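Local coordinates for polycyclic ketone monooxygenase (Myceliophthora thermophila, PDB 5MQ6), which inserts one oxygen atom next to the carbonyl of ketones, polycyclic ones above all, as an FAD- and NADPH-dependent Baeyer-Villiger monooxygenase giving esters or lactones, at residues H20-K25 against H395-R400; E379-H384 against W589-T594; A414-W419 against V442-T447. One frame throughout, in Å; residues are numbered along the deposited sequence.

Helix 378-406 ties the set together: its start enters contact 2 and its C-terminal half contact 1, whose centres are about 18 Å apart. Contact 3 uses the following helix, 410-416, and edge strand 442-446 of the parallel NADPH-domain sheet. It directly adjoins contact 1, at about 17 Å between centres, through Arg400 NE and Ala418 O, 3.2 Å apart, and through Trp419 packing on Leu22 and Lys25. The centres of contacts 2 and 3 are about 30 Å apart. Along the chain, contacts 1 and 2 interlock, while contact 3 falls inside the loop closed by contact 2. N-terminal and late residues thus both attach to helix 378-406, which lies in the chain between strands 294-299 and 442-446.

Contact 1 of 3, residues H20-K25 against H395-R400; sequences HQLSQK and HAEQVR
Leu22 packs against Glu397 and Arg400 in a small helix-to-helix contact, where helix 22-31 meets the C-terminal half of helix 378-406. The latter belongs to the helical insertion between strands 294-299 and 442-446 of the Rossmann-type NADPH domain, so the contact attaches N-terminal residues to that insertion. The backbones stay well apart, with Leu22 CA and Glu397 CA 9.8 Å from each other, and side chains alone bridge the gap; only 96 Å² is buried.

The target of the leucine is an intrahelical salt bridge. Arg400 NH1 donates to Glu397 OE1 at 2.9 Å, with 150° at the hydrogen. The acceptor lies in the guanidinium plane, and OE1 receives the bond on its anti lone pair, the one turned away from OE2. A bend at chi2 of Glu397 (-91°) turns the carboxylate along the helix toward Arg400, three residues on. The carbonyl oxygen Ala396 O sits 3.7 Å above the guanidinium plane, over its centre. Beyond the segments, Tyr26 OH binds NH2 and Ala418 O binds NE, so the buried cation is gripped on all three nitrogens and its rotation is probably well fixed.

Leu22 extends to this group with CG trans to its own amide nitrogen (chi1 -177°), and its isopropyl end does the touching. It approaches the guanidinium obliquely, while running past Glu397 in the opposite direction. No hydrogen bond spans the two segments: the meeting is van der Waals contact between the leucine methyls and a salt-bridged pair, whose charges probably offset each other in part. Both methyls bear on the same nitrogen, Leu22 CD1 at 3.4 Å and CD2 at 3.9 Å from Arg400 NH1, and CD1 also lies 4.0 Å from Glu397 OE1.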
ATOM      1  N   HIS A  20      30.042  -5.136  12.512  1.00 62.90           N
ATOM      2  CA  HIS A  20      28.808  -5.928  12.900  1.00 68.82           C
ATOM      3  C   HIS A  20      28.723  -6.441  14.392  1.00 67.23           C
ATOM      4  O   HIS A  20      28.437  -7.565  14.669  1.00 61.10           O
ATOM      5  CB  HIS A  20      28.551  -6.999  11.882  1.00 69.94           C
ATOM      6  CG  HIS A  20      28.596  -6.488  10.471  1.00 89.63           C
ATOM      7  ND1 HIS A  20      29.724  -6.574   9.677  1.00 94.06           N
ATOM      8  CD2 HIS A  20      27.659  -5.856   9.721  1.00 96.27           C
ATOM      9  CE1 HIS A  20      29.474  -6.045   8.492  1.00 88.68           C
ATOM     10  NE2 HIS A  20      28.228  -5.598   8.494  1.00 93.19           N
ATOM     11  N   GLN A  21      29.055  -5.570  15.339  1.00 60.95           N
ATOM     12  CA  GLN A  21      28.358  -5.457  16.632  1.00 63.25           C
ATOM     13  C   GLN A  21      27.175  -4.425  16.474  1.00 60.83           C
ATOM     14  O   GLN A  21      26.341  -4.237  17.347  1.00 69.09           O
ATOM     15  CB  GLN A  21      29.371  -5.069  17.748  1.00 71.60           C
ATOM     16  CG  GLN A  21      30.219  -3.786  17.541  1.00 76.02           C
ATOM     17  CD  GLN A  21      31.734  -3.940  17.872  1.00 78.95           C
ATOM     18  OE1 GLN A  21      32.130  -4.068  19.040  1.00 66.71           O
ATOM     19  NE2 GLN A  21      32.582  -3.878  16.843  1.00 64.79           N
ATOM     20  N   LEU A  22      27.132  -3.736  15.346  1.00 46.00           N
ATOM     21  CA  LEU A  22      25.921  -3.062  14.850  1.00 44.42           C
ATOM     22  C   LEU A  22      24.657  -3.964  14.937  1.00 46.28           C
ATOM     23  O   LEU A  22      23.560  -3.567  15.488  1.00 39.02           O
ATOM     24  CB  LEU A  22      26.162  -2.688  13.386  1.00 41.00           C
ATOM     25  CG  LEU A  22      25.120  -1.902  12.606  1.00 49.71           C
ATOM     26  CD1 LEU A  22      24.870  -0.552  13.294  1.00 53.31           C
ATOM     27  CD2 LEU A  22      25.564  -1.679  11.158  1.00 43.81           C
ATOM     28  N   SER A  23      24.807  -5.184  14.413  1.00 43.43           N
ATOM     29  CA  SER A  23      23.697  -6.146  14.465  1.00 53.15           C
ATOM     30  C   SER A  23      23.377  -6.572  15.930  1.00 53.43           C
ATOM     31  O   SER A  23      22.258  -7.017  16.211  1.00 50.66           O
ATOM     32  CB  SER A  23      23.858  -7.304  13.466  1.00 50.17           C
ATOM     33  OG  SER A  23      24.905  -8.113  13.873  1.00 63.34           O
ATOM     34  N   GLN A  24      24.308  -6.344  16.865  1.00 48.64           N
ATOM     35  CA  GLN A  24      23.935  -6.372  18.283  1.00 46.97           C
ATOM     36  C   GLN A  24      23.069  -5.193  18.726  1.00 40.13           C
ATOM     37  O   GLN A  24      22.101  -5.382  19.488  1.00 43.46           O
ATOM     38  CB  GLN A  24      25.140  -6.524  19.198  1.00 50.73           C
ATOM     39  CG  GLN A  24      25.550  -7.984  19.338  1.00 61.04           C
ATOM     40  CD  GLN A  24      26.638  -8.171  20.373  1.00 75.89           C
ATOM     41  OE1 GLN A  24      26.482  -8.970  21.311  1.00 77.16           O
ATOM     42  NE2 GLN A  24      27.747  -7.426  20.223  1.00 70.40           N
ATOM     43  N   LYS A  25      23.391  -3.980  18.290  1.00 35.28           N
ATOM     44  CA  LYS A  25      22.514  -2.823  18.574  1.00 40.26           C
ATOM     45  C   LYS A  25      21.126  -3.012  17.911  1.00 41.97           C
ATOM     46  O   LYS A  25      20.107  -2.671  18.507  1.00 46.31           O
ATOM     47  CB  LYS A  25      23.191  -1.536  18.112  1.00 40.51           C
ATOM     48  CG  LYS A  25      22.362  -0.298  18.235  1.00 45.44           C
ATOM     49  CD  LYS A  25      21.979   0.062  19.660  1.00 46.88           C
ATOM     50  CE  LYS A  25      21.988   1.573  19.791  1.00 49.62           C
ATOM     51  NZ  LYS A  25      21.267   2.027  21.000  1.00 53.95           N
ATOM     52  N   HIS A 395      24.697   2.505   3.398  1.00 20.60           N
ATOM     53  CA  HIS A 395      23.591   3.436   3.381  1.00 21.06           C
ATOM     54  C   HIS A 395      23.045   3.667   4.797  1.00 21.63           C
ATOM     55  O   HIS A 395      22.742   4.803   5.210  1.00 22.48           O
ATOM     56  CB  HIS A 395      22.453   2.947   2.518  1.00 20.52           C
ATOM     57  CG  HIS A 395      21.228   3.817   2.597  1.00 21.22           C
ATOM     58  ND1 HIS A 395      21.180   5.099   2.106  1.00 22.97           N
ATOM     59  CD2 HIS A 395      20.007   3.590   3.127  1.00 23.80           C
ATOM     60  CE1 HIS A 395      19.982   5.611   2.296  1.00 21.72           C
ATOM     61  NE2 HIS A 395      19.250   4.716   2.905  1.00 23.42           N
ATOM     62  N   ALA A 396      22.914   2.594   5.562  1.00 21.90           N
ATOM     63  CA  ALA A 396      22.354   2.693   6.892  1.00 21.78           C
ATOM     64  C   ALA A 396      23.170   3.634   7.788  1.00 23.24           C
ATOM     65  O   ALA A 396      22.599   4.406   8.533  1.00 26.10           O
ATOM     66  CB  ALA A 396      22.299   1.320   7.500  1.00 23.21           C
ATOM     67  N   GLU A 397      24.501   3.548   7.704  1.00 24.93           N
ATOM     68  CA  GLU A 397      25.357   4.434   8.492  1.00 26.24           C
ATOM     69  C   GLU A 397      25.197   5.875   7.996  1.00 21.64           C
ATOM     70  O   GLU A 397      25.197   6.767   8.813  1.00 23.16           O
ATOM     71  CB  GLU A 397      26.805   4.030   8.426  1.00 26.06           C
ATOM     72  CG  GLU A 397      27.082   2.693   9.051  1.00 34.42           C
ATOM     73  CD  GLU A 397      27.456   2.734  10.556  1.00 48.75           C
ATOM     74  OE1 GLU A 397      26.484   2.550  11.386  1.00 45.74           O
ATOM     75  OE2 GLU A 397      28.712   2.908  10.883  1.00 62.40           O
ATOM     76  N   GLN A 398      25.070   6.102   6.685  1.00 19.28           N
ATOM     77  CA  GLN A 398      24.779   7.466   6.208  1.00 20.30           C
ATOM     78  C   GLN A 398      23.479   8.029   6.714  1.00 21.41           C
ATOM     79  O   GLN A 398      23.399   9.197   6.976  1.00 21.94           O
ATOM     80  CB  GLN A 398      24.811   7.591   4.708  1.00 18.96           C
ATOM     81  CG  GLN A 398      26.263   7.289   4.234  1.00 22.57           C
ATOM     82  CD  GLN A 398      26.535   7.807   2.861  1.00 24.74           C
ATOM     83  OE1 GLN A 398      25.622   7.963   2.054  1.00 29.47           O
ATOM     84  NE2 GLN A 398      27.793   8.151   2.600  1.00 26.97           N
ATOM     85  N   VAL A 399      22.451   7.223   6.828  1.00 20.40           N
ATOM     86  CA  VAL A 399      21.182   7.747   7.319  1.00 19.03           C
ATOM     87  C   VAL A 399      21.323   8.256   8.754  1.00 18.70           C
ATOM     88  O   VAL A 399      20.827   9.317   9.074  1.00 19.53           O
ATOM     89  CB  VAL A 399      20.075   6.708   7.263  1.00 20.16           C
ATOM     90  CG1 VAL A 399      18.717   7.298   7.759  1.00 21.23           C
ATOM     91  CG2 VAL A 399      19.889   6.186   5.841  1.00 22.16           C
ATOM     92  N   ARG A 400      21.983   7.485   9.612  1.00 18.97           N
ATOM     93  CA  ARG A 400      22.206   7.893  11.016  1.00 22.28           C
ATOM     94  C   ARG A 400      23.080   9.123  11.150  1.00 22.91           C
ATOM     95  O   ARG A 400      22.860   9.989  12.019  1.00 24.97           O
ATOM     96  CB  ARG A 400      22.845   6.771  11.789  1.00 24.72           C
ATOM     97  CG  ARG A 400      21.944   5.585  12.233  1.00 25.55           C
ATOM     98  CD  ARG A 400      22.880   4.399  12.659  1.00 25.96           C
ATOM     99  NE  ARG A 400      22.179   3.313  12.212  1.00 34.38           N
ATOM    100  CZ  ARG A 400      22.488   2.251  11.519  1.00 33.92           C
ATOM    101  NH1 ARG A 400      23.706   1.798  11.171  1.00 29.12           N
ATOM    102  NH2 ARG A 400      21.413   1.576  11.222  1.00 46.25           N
TER

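Contact 2 of 3, residues E379-H384 against W589-T594; sequences EKIAEH and WFASVT
His384 drives the CE1 corner of its imidazole into the face of the Trp589 indole, 3.4 Å above the plane and over its centre. The nearest ring carbon is Trp589 CD2, 3.5 Å from His384 CE1. With planes inclined at 60° and 4.5 Å between the centroids of the imidazole and the six-membered ring, this is an edge-to-face stack.

A second interaction fixes the same imidazole. His384 NE2 donates to the carbonyl oxygen Trp589 O at 2.9 Å, bent to 146° at the hydrogen; the donor lies in the carbonyl plane, on a lone pair, whereas the oxygen sits somewhat off the imidazole plane. One residue therefore supplies both the indole face and the acceptor, and together they probably restrict rotation of the histidine ring. Its first torsion, 171°, places CG opposite the backbone N of His384 and sends the ring across to the loop. Although the CB of Trp589 points away from the helix, its indole is held over His384, with Trp589 NE1 bonded to Ser363 O.

Three residues earlier on the helix, Ile381 CG2 meets Ala591 CB at 3.5 Å. This apolar touch marks the closest backbone approach, 7.0 Å between Ile381 CA and Ala591 CA. Ala591 belongs to a short 3-10 segment, and its carbonyl oxygen accepts from both Thr594 N and Thr594 OG1, the latter on a lone pair in the carbonyl plane.

Away from the annotated sites, the contact joins the start of helix 378-406 to the loop that follows helix 573-585 by a T-shaped aromatic stack paired with a side-chain-to-main-chain hydrogen bond.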
ATOM      1  N   GLU A 379      23.513 -22.886   6.518  1.00 35.36           N
ATOM      2  CA  GLU A 379      24.765 -22.266   6.076  1.00 45.48           C
ATOM      3  C   GLU A 379      24.502 -21.276   4.941  1.00 45.55           C
ATOM      4  O   GLU A 379      25.135 -20.234   4.870  1.00 45.20           O
ATOM      5  CB  GLU A 379      25.790 -23.339   5.644  1.00 54.45           C
ATOM      6  CG  GLU A 379      26.584 -22.991   4.376  1.00 61.79           C
ATOM      7  CD  GLU A 379      27.674 -23.985   4.024  1.00 78.25           C
ATOM      8  OE1 GLU A 379      27.689 -25.083   4.634  1.00 97.13           O
ATOM      9  OE2 GLU A 379      28.507 -23.658   3.128  1.00 84.44           O
ATOM     10  N   LYS A 380      23.598 -21.644   4.034  1.00 43.92           N
ATOM     11  CA  LYS A 380      23.277 -20.804   2.887  1.00 42.46           C
ATOM     12  C   LYS A 380      22.424 -19.620   3.296  1.00 32.66           C
ATOM     13  O   LYS A 380      22.629 -18.569   2.798  1.00 30.28           O
ATOM     14  CB  LYS A 380      22.606 -21.608   1.764  1.00 43.94           C
ATOM     15  CG  LYS A 380      23.552 -22.572   1.095  1.00 45.23           C
ATOM     16  CD  LYS A 380      24.758 -21.882   0.499  1.00 49.55           C
ATOM     17  CE  LYS A 380      25.665 -22.870  -0.203  1.00 53.20           C
ATOM     18  NZ  LYS A 380      26.588 -22.077  -1.063  1.00 53.88           N
ATOM     19  N   ILE A 381      21.495 -19.799   4.217  1.00 32.76           N
ATOM     20  CA  ILE A 381      20.749 -18.657   4.735  1.00 36.61           C
ATOM     21  C   ILE A 381      21.659 -17.639   5.438  1.00 40.37           C
ATOM     22  O   ILE A 381      21.494 -16.428   5.254  1.00 37.86           O
ATOM     23  CB  ILE A 381      19.624 -19.095   5.689  1.00 41.71           C
ATOM     24  CG1 ILE A 381      18.524 -19.926   4.982  1.00 44.44           C
ATOM     25  CG2 ILE A 381      18.982 -17.908   6.418  1.00 41.28           C
ATOM     26  CD1 ILE A 381      18.364 -19.682   3.527  1.00 47.52           C
ATOM     27  N   ALA A 382      22.580 -18.133   6.260  1.00 36.01           N
ATOM     28  CA  ALA A 382      23.489 -17.261   7.016  1.00 38.77           C
ATOM     29  C   ALA A 382      24.373 -16.430   6.084  1.00 31.91           C
ATOM     30  O   ALA A 382      24.633 -15.276   6.337  1.00 41.65           O
ATOM     31  CB  ALA A 382      24.374 -18.082   7.968  1.00 39.90           C
ATOM     32  N   GLU A 383      24.811 -17.044   5.000  1.00 25.20           N
ATOM     33  CA  GLU A 383      25.630 -16.406   4.034  1.00 31.70           C
ATOM     34  C   GLU A 383      24.815 -15.300   3.312  1.00 32.74           C
ATOM     35  O   GLU A 383      25.326 -14.259   3.016  1.00 29.59           O
ATOM     36  CB  GLU A 383      26.058 -17.480   3.080  1.00 38.51           C
ATOM     37  CG  GLU A 383      27.139 -17.129   2.121  1.00 47.72           C
ATOM     38  CD  GLU A 383      27.351 -18.221   1.043  1.00 64.04           C
ATOM     39  OE1 GLU A 383      28.112 -17.957   0.089  1.00 75.56           O
ATOM     40  OE2 GLU A 383      26.773 -19.335   1.109  1.00 59.57           O
ATOM     41  N   HIS A 384      23.553 -15.592   3.007  1.00 30.19           N
ATOM     42  CA  HIS A 384      22.615 -14.649   2.357  1.00 28.01           C
ATOM     43  C   HIS A 384      22.394 -13.479   3.297  1.00 22.90           C
ATOM     44  O   HIS A 384      22.488 -12.332   2.871  1.00 25.01           O
ATOM     45  CB  HIS A 384      21.268 -15.381   2.078  1.00 30.58           C
ATOM     46  CG  HIS A 384      20.125 -14.491   1.602  1.00 25.96           C
ATOM     47  ND1 HIS A 384      20.153 -13.824   0.404  1.00 27.64           N
ATOM     48  CD2 HIS A 384      18.900 -14.255   2.129  1.00 26.27           C
ATOM     49  CE1 HIS A 384      19.015 -13.166   0.235  1.00 26.22           C
ATOM     50  NE2 HIS A 384      18.219 -13.437   1.254  1.00 24.29           N
ATOM     51  N   TRP A 589      15.033 -16.654   0.379  1.00 27.43           N
ATOM     52  CA  TRP A 589      15.310 -15.222   0.218  1.00 29.27           C
ATOM     53  C   TRP A 589      14.768 -14.420   1.407  1.00 24.93           C
ATOM     54  O   TRP A 589      15.442 -13.538   1.928  1.00 26.11           O
ATOM     55  CB  TRP A 589      14.759 -14.664  -1.106  1.00 30.78           C
ATOM     56  CG  TRP A 589      15.319 -13.346  -1.379  1.00 26.71           C
ATOM     57  CD1 TRP A 589      14.859 -12.156  -0.917  1.00 26.94           C
ATOM     58  CD2 TRP A 589      16.477 -13.057  -2.144  1.00 25.28           C
ATOM     59  NE1 TRP A 589      15.674 -11.122  -1.363  1.00 23.26           N
ATOM     60  CE2 TRP A 589      16.675 -11.649  -2.099  1.00 21.87           C
ATOM     61  CE3 TRP A 589      17.387 -13.852  -2.866  1.00 26.20           C
ATOM     62  CZ2 TRP A 589      17.754 -11.013  -2.738  1.00 28.13           C
ATOM     63  CZ3 TRP A 589      18.441 -13.242  -3.504  1.00 24.48           C
ATOM     64  CH2 TRP A 589      18.636 -11.820  -3.416  1.00 26.53           C
ATOM     65  N   PHE A 590      13.579 -14.775   1.868  1.00 24.42           N
ATOM     66  CA  PHE A 590      12.880 -13.951   2.853  1.00 24.70           C
ATOM     67  C   PHE A 590      13.182 -14.223   4.322  1.00 24.89           C
ATOM     68  O   PHE A 590      12.636 -13.570   5.224  1.00 22.59           O
ATOM     69  CB  PHE A 590      11.413 -13.847   2.492  1.00 24.29           C
ATOM     70  CG  PHE A 590      11.197 -13.374   1.055  1.00 23.92           C
ATOM     71  CD1 PHE A 590      11.226 -12.019   0.742  1.00 25.71           C
ATOM     72  CD2 PHE A 590      11.034 -14.270   0.028  1.00 23.06           C
ATOM     73  CE1 PHE A 590      11.118 -11.571  -0.582  1.00 23.35           C
ATOM     74  CE2 PHE A 590      10.856 -13.834  -1.305  1.00 25.25           C
ATOM     75  CZ  PHE A 590      10.878 -12.459  -1.615  1.00 24.55           C
ATOM     76  N   ALA A 591      14.160 -15.099   4.560  1.00 26.07           N
ATOM     77  CA  ALA A 591      14.845 -15.116   5.878  1.00 25.95           C
ATOM     78  C   ALA A 591      15.417 -13.762   6.250  1.00 30.33           C
ATOM     79  O   ALA A 591      15.590 -13.463   7.440  1.00 28.86           O
ATOM     80  CB  ALA A 591      15.967 -16.123   5.860  1.00 30.42           C
ATOM     81  N   SER A 592      15.704 -12.948   5.222  1.00 31.98           N
ATOM     82  CA  SER A 592      16.009 -11.544   5.428  1.00 29.29           C
ATOM     83  C   SER A 592      15.110 -10.834   6.427  1.00 27.66           C
ATOM     84  O   SER A 592      15.517  -9.908   7.063  1.00 31.81           O
ATOM     85  CB  SER A 592      15.956 -10.791   4.115  1.00 27.19           C
ATOM     86  OG  SER A 592      14.617 -10.704   3.644  1.00 25.72           O
ATOM     87  N   VAL A 593      13.884 -11.274   6.585  1.00 29.14           N
ATOM     88  CA  VAL A 593      12.935 -10.576   7.401  1.00 36.49           C
ATOM     89  C   VAL A 593      13.009 -11.008   8.891  1.00 39.61           C
ATOM     90  O   VAL A 593      12.518 -10.320   9.749  1.00 43.03           O
ATOM     91  CB  VAL A 593      11.586 -10.728   6.692  1.00 42.12           C
ATOM     92  CG1 VAL A 593      10.436 -11.048   7.593  1.00 44.26           C
ATOM     93  CG2 VAL A 593      11.359  -9.485   5.839  1.00 48.39           C
ATOM     94  N   THR A 594      13.689 -12.103   9.185  1.00 38.79           N
ATOM     95  CA  THR A 594      13.843 -12.596  10.550  1.00 40.10           C
ATOM     96  C   THR A 594      14.303 -11.625  11.548  1.00 41.54           C
ATOM     97  O   THR A 594      13.747 -11.570  12.627  1.00 51.08           O
ATOM     98  CB  THR A 594      14.928 -13.650  10.562  1.00 46.10           C
ATOM     99  OG1 THR A 594      14.533 -14.643   9.624  1.00 52.74           O
ATOM    100  CG2 THR A 594      15.082 -14.267  11.941  1.00 46.78           C
TER

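Contact 3 of 3, residues A414-W419 against V442-T447; sequences AKLKAW and VHLVDT
Lys415 and Asp446 mark the closest backbone approach, 6.7 Å between their CA atoms, where helix 410-416 lies against strand 442-446. No hydrogen bond links the two segments, so the evidence for packing is in the side chains. Leu444 and Asp446, two apart on the strand, both direct CB at the helix, while Val445 between them directs its own away.

Leu444 makes the apolar part of the contact with a single methyl. Its CD2 rests against two successive residues: Lys415 CB is 3.5 Å from Leu444 CD2, and Leu416 CG lies 3.7 Å from that same methyl. The branch arrives there because chi1 of Leu444, 179°, sets CG opposite Leu444's own backbone N, which sends the branch toward Lys415 and Leu416. Leu416 and Leu444 run past each other in opposite senses, and Leu416 CG and CD2 both meet Leu444 CD2.

Lys415 instead lays its extended aliphatic chain across the stem of Asp446, with Lys415 CD 4.0 Å from Asp446 CB. The charged ends do not meet, Lys415 NZ staying 6.1 Å from Asp446 OD2, so any attraction is long-range and probably modest. The carboxylate is held otherwise: OD2 accepts from the amide of Asp448, and OD1 from Gln299 NE2. That same nitrogen also bonds to Lys415 O, making Gln299 a polar bridge between helix and strand.

Strand 442-446 is the outermost strand on one side of the five-stranded parallel sheet of the Rossmann-type NADPH domain. Its backbone pairs with strand 294-299, Leu444 also packs on Val297 of that neighbour, and Leu416 reaches Thr403 of helix 378-406, so the short helix 410-416 lies between the sheet edge and the long helix.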
ATOM      1  N   ALA A 414      19.858  11.344  19.232  1.00 26.86           N
ATOM      2  CA  ALA A 414      19.969   9.952  19.631  1.00 29.16           C
ATOM      3  C   ALA A 414      18.659   9.157  19.485  1.00 30.25           C
ATOM      4  O   ALA A 414      18.681   7.955  19.116  1.00 26.27           O
ATOM      5  CB  ALA A 414      20.438   9.836  21.099  1.00 29.55           C
ATOM      6  N   LYS A 415      17.561   9.806  19.844  1.00 29.85           N
ATOM      7  CA  LYS A 415      16.235   9.187  19.800  1.00 34.88           C
ATOM      8  C   LYS A 415      15.659   9.090  18.379  1.00 31.63           C
ATOM      9  O   LYS A 415      14.766   8.281  18.124  1.00 37.07           O
ATOM     10  CB  LYS A 415      15.278   9.972  20.700  1.00 41.71           C
ATOM     11  CG  LYS A 415      15.580   9.757  22.153  1.00 48.54           C
ATOM     12  CD  LYS A 415      14.967  10.860  22.974  1.00 61.63           C
ATOM     13  CE  LYS A 415      15.073  10.517  24.451  1.00 69.68           C
ATOM     14  NZ  LYS A 415      14.568  11.656  25.274  1.00 79.62           N
ATOM     15  N   LEU A 416      16.185   9.884  17.460  1.00 28.15           N
ATOM     16  CA  LEU A 416      15.684   9.922  16.104  1.00 25.81           C
ATOM     17  C   LEU A 416      16.375   8.980  15.150  1.00 28.04           C
ATOM     18  O   LEU A 416      15.944   8.842  14.009  1.00 27.78           O
ATOM     19  CB  LEU A 416      15.721  11.329  15.595  1.00 23.56           C
ATOM     20  CG  LEU A 416      14.600  12.246  16.149  1.00 25.41           C
ATOM     21  CD1 LEU A 416      14.862  13.686  15.784  1.00 22.65           C
ATOM     22  CD2 LEU A 416      13.211  11.798  15.604  1.00 27.77           C
ATOM     23  N   LYS A 417      17.456   8.371  15.627  1.00 27.60           N
ATOM     24  CA  LYS A 417      18.283   7.463  14.891  1.00 26.70           C
ATOM     25  C   LYS A 417      17.590   6.130  14.858  1.00 27.11           C
ATOM     26  O   LYS A 417      17.153   5.633  15.919  1.00 31.65           O
ATOM     27  CB  LYS A 417      19.671   7.315  15.522  1.00 29.75           C
ATOM     28  CG  LYS A 417      20.593   8.387  14.961  1.00 31.01           C
ATOM     29  CD  LYS A 417      22.051   8.131  15.273  1.00 34.91           C
ATOM     30  CE  LYS A 417      22.432   8.822  16.536  1.00 42.39           C
ATOM     31  NZ  LYS A 417      23.918   8.738  16.645  1.00 51.77           N
ATOM     32  N   ALA A 418      17.481   5.547  13.665  1.00 25.17           N
ATOM     33  CA  ALA A 418      16.910   4.216  13.559  1.00 25.68           C
ATOM     34  C   ALA A 418      18.008   3.192  13.419  1.00 28.15           C
ATOM     35  O   ALA A 418      18.972   3.420  12.670  1.00 29.62           O
ATOM     36  CB  ALA A 418      15.968   4.156  12.380  1.00 26.80           C
ATOM     37  N   TRP A 419      17.822   2.068  14.131  1.00 28.27           N
ATOM     38  CA  TRP A 419      18.771   0.990  14.236  1.00 29.19           C
ATOM     39  C   TRP A 419      18.168  -0.327  13.768  1.00 33.48           C
ATOM     40  O   TRP A 419      17.958  -1.250  14.537  1.00 34.88           O
ATOM     41  CB  TRP A 419      19.198   0.822  15.684  1.00 26.93           C
ATOM     42  CG  TRP A 419      19.898   1.991  16.181  1.00 27.35           C
ATOM     43  CD1 TRP A 419      19.344   3.002  16.891  1.00 30.44           C
ATOM     44  CD2 TRP A 419      21.275   2.337  15.983  1.00 27.97           C
ATOM     45  NE1 TRP A 419      20.276   3.964  17.174  1.00 31.47           N
ATOM     46  CE2 TRP A 419      21.477   3.603  16.608  1.00 27.85           C
ATOM     47  CE3 TRP A 419      22.352   1.707  15.373  1.00 29.08           C
ATOM     48  CZ2 TRP A 419      22.744   4.230  16.697  1.00 29.22           C
ATOM     49  CZ3 TRP A 419      23.627   2.355  15.427  1.00 35.47           C
ATOM     50  CH2 TRP A 419      23.804   3.599  16.079  1.00 29.70           C
ATOM     51  N   VAL A 442       8.745  22.257  19.407  1.00 41.75           N
ATOM     52  CA  VAL A 442       8.603  20.842  19.052  1.00 32.94           C
ATOM     53  C   VAL A 442       9.331  19.925  20.025  1.00 32.87           C
ATOM     54  O   VAL A 442      10.555  20.109  20.286  1.00 29.66           O
ATOM     55  CB  VAL A 442       9.120  20.614  17.616  1.00 34.87           C
ATOM     56  CG1 VAL A 442       9.162  19.094  17.199  1.00 31.11           C
ATOM     57  CG2 VAL A 442       8.375  21.534  16.623  1.00 30.46           C
ATOM     58  N   HIS A 443       8.597  18.933  20.540  1.00 25.78           N
ATOM     59  CA  HIS A 443       9.128  18.002  21.516  1.00 32.11           C
ATOM     60  C   HIS A 443       8.953  16.574  21.111  1.00 34.38           C
ATOM     61  O   HIS A 443       7.867  16.099  20.942  1.00 41.36           O
ATOM     62  CB  HIS A 443       8.398  18.226  22.833  1.00 37.95           C
ATOM     63  CG  HIS A 443       8.219  19.683  23.140  1.00 42.98           C
ATOM     64  ND1 HIS A 443       9.270  20.504  23.513  1.00 37.29           N
ATOM     65  CD2 HIS A 443       7.133  20.479  23.031  1.00 44.65           C
ATOM     66  CE1 HIS A 443       8.825  21.733  23.662  1.00 38.14           C
ATOM     67  NE2 HIS A 443       7.532  21.749  23.369  1.00 46.59           N
ATOM     68  N   LEU A 444      10.049  15.872  20.951  1.00 39.80           N
ATOM     69  CA  LEU A 444      10.017  14.461  20.729  1.00 37.22           C
ATOM     70  C   LEU A 444       9.745  13.777  22.050  1.00 38.62           C
ATOM     71  O   LEU A 444      10.404  14.016  23.000  1.00 42.27           O
ATOM     72  CB  LEU A 444      11.321  13.962  20.089  1.00 36.20           C
ATOM     73  CG  LEU A 444      11.353  12.425  19.834  1.00 39.31           C
ATOM     74  CD1 LEU A 444      10.271  11.938  18.856  1.00 38.74           C
ATOM     75  CD2 LEU A 444      12.708  11.978  19.351  1.00 39.67           C
ATOM     76  N   VAL A 445       8.737  12.943  22.099  1.00 36.65           N
ATOM     77  CA  VAL A 445       8.464  12.081  23.220  1.00 34.50           C
ATOM     78  C   VAL A 445       8.748  10.625  22.850  1.00 32.42           C
ATOM     79  O   VAL A 445       7.882   9.882  22.342  1.00 32.52           O
ATOM     80  CB  VAL A 445       6.976  12.271  23.711  1.00 34.48           C
ATOM     81  CG1 VAL A 445       6.685  11.455  24.968  1.00 32.03           C
ATOM     82  CG2 VAL A 445       6.649  13.753  23.925  1.00 31.61           C
ATOM     83  N   ASP A 446       9.957  10.164  23.125  1.00 32.82           N
ATOM     84  CA  ASP A 446      10.280   8.724  22.885  1.00 38.16           C
ATOM     85  C   ASP A 446       9.610   7.829  23.896  1.00 41.36           C
ATOM     86  O   ASP A 446       9.515   8.199  25.051  1.00 49.41           O
ATOM     87  CB  ASP A 446      11.785   8.475  22.905  1.00 30.65           C
ATOM     88  CG  ASP A 446      12.133   7.168  22.352  1.00 38.94           C
ATOM     89  OD1 ASP A 446      11.877   6.982  21.153  1.00 42.61           O
ATOM     90  OD2 ASP A 446      12.598   6.281  23.095  1.00 41.07           O
ATOM     91  N   THR A 447       9.188   6.638  23.490  1.00 37.67           N
ATOM     92  CA  THR A 447       8.568   5.690  24.397  1.00 36.24           C
ATOM     93  C   THR A 447       9.427   4.472  24.614  1.00 38.59           C
ATOM     94  O   THR A 447       8.917   3.420  25.019  1.00 39.26           O
ATOM     95  CB  THR A 447       7.213   5.196  23.888  1.00 38.57           C
ATOM     96  OG1 THR A 447       7.421   4.492  22.677  1.00 47.44           O
ATOM     97  CG2 THR A 447       6.272   6.326  23.650  1.00 42.14           C
TER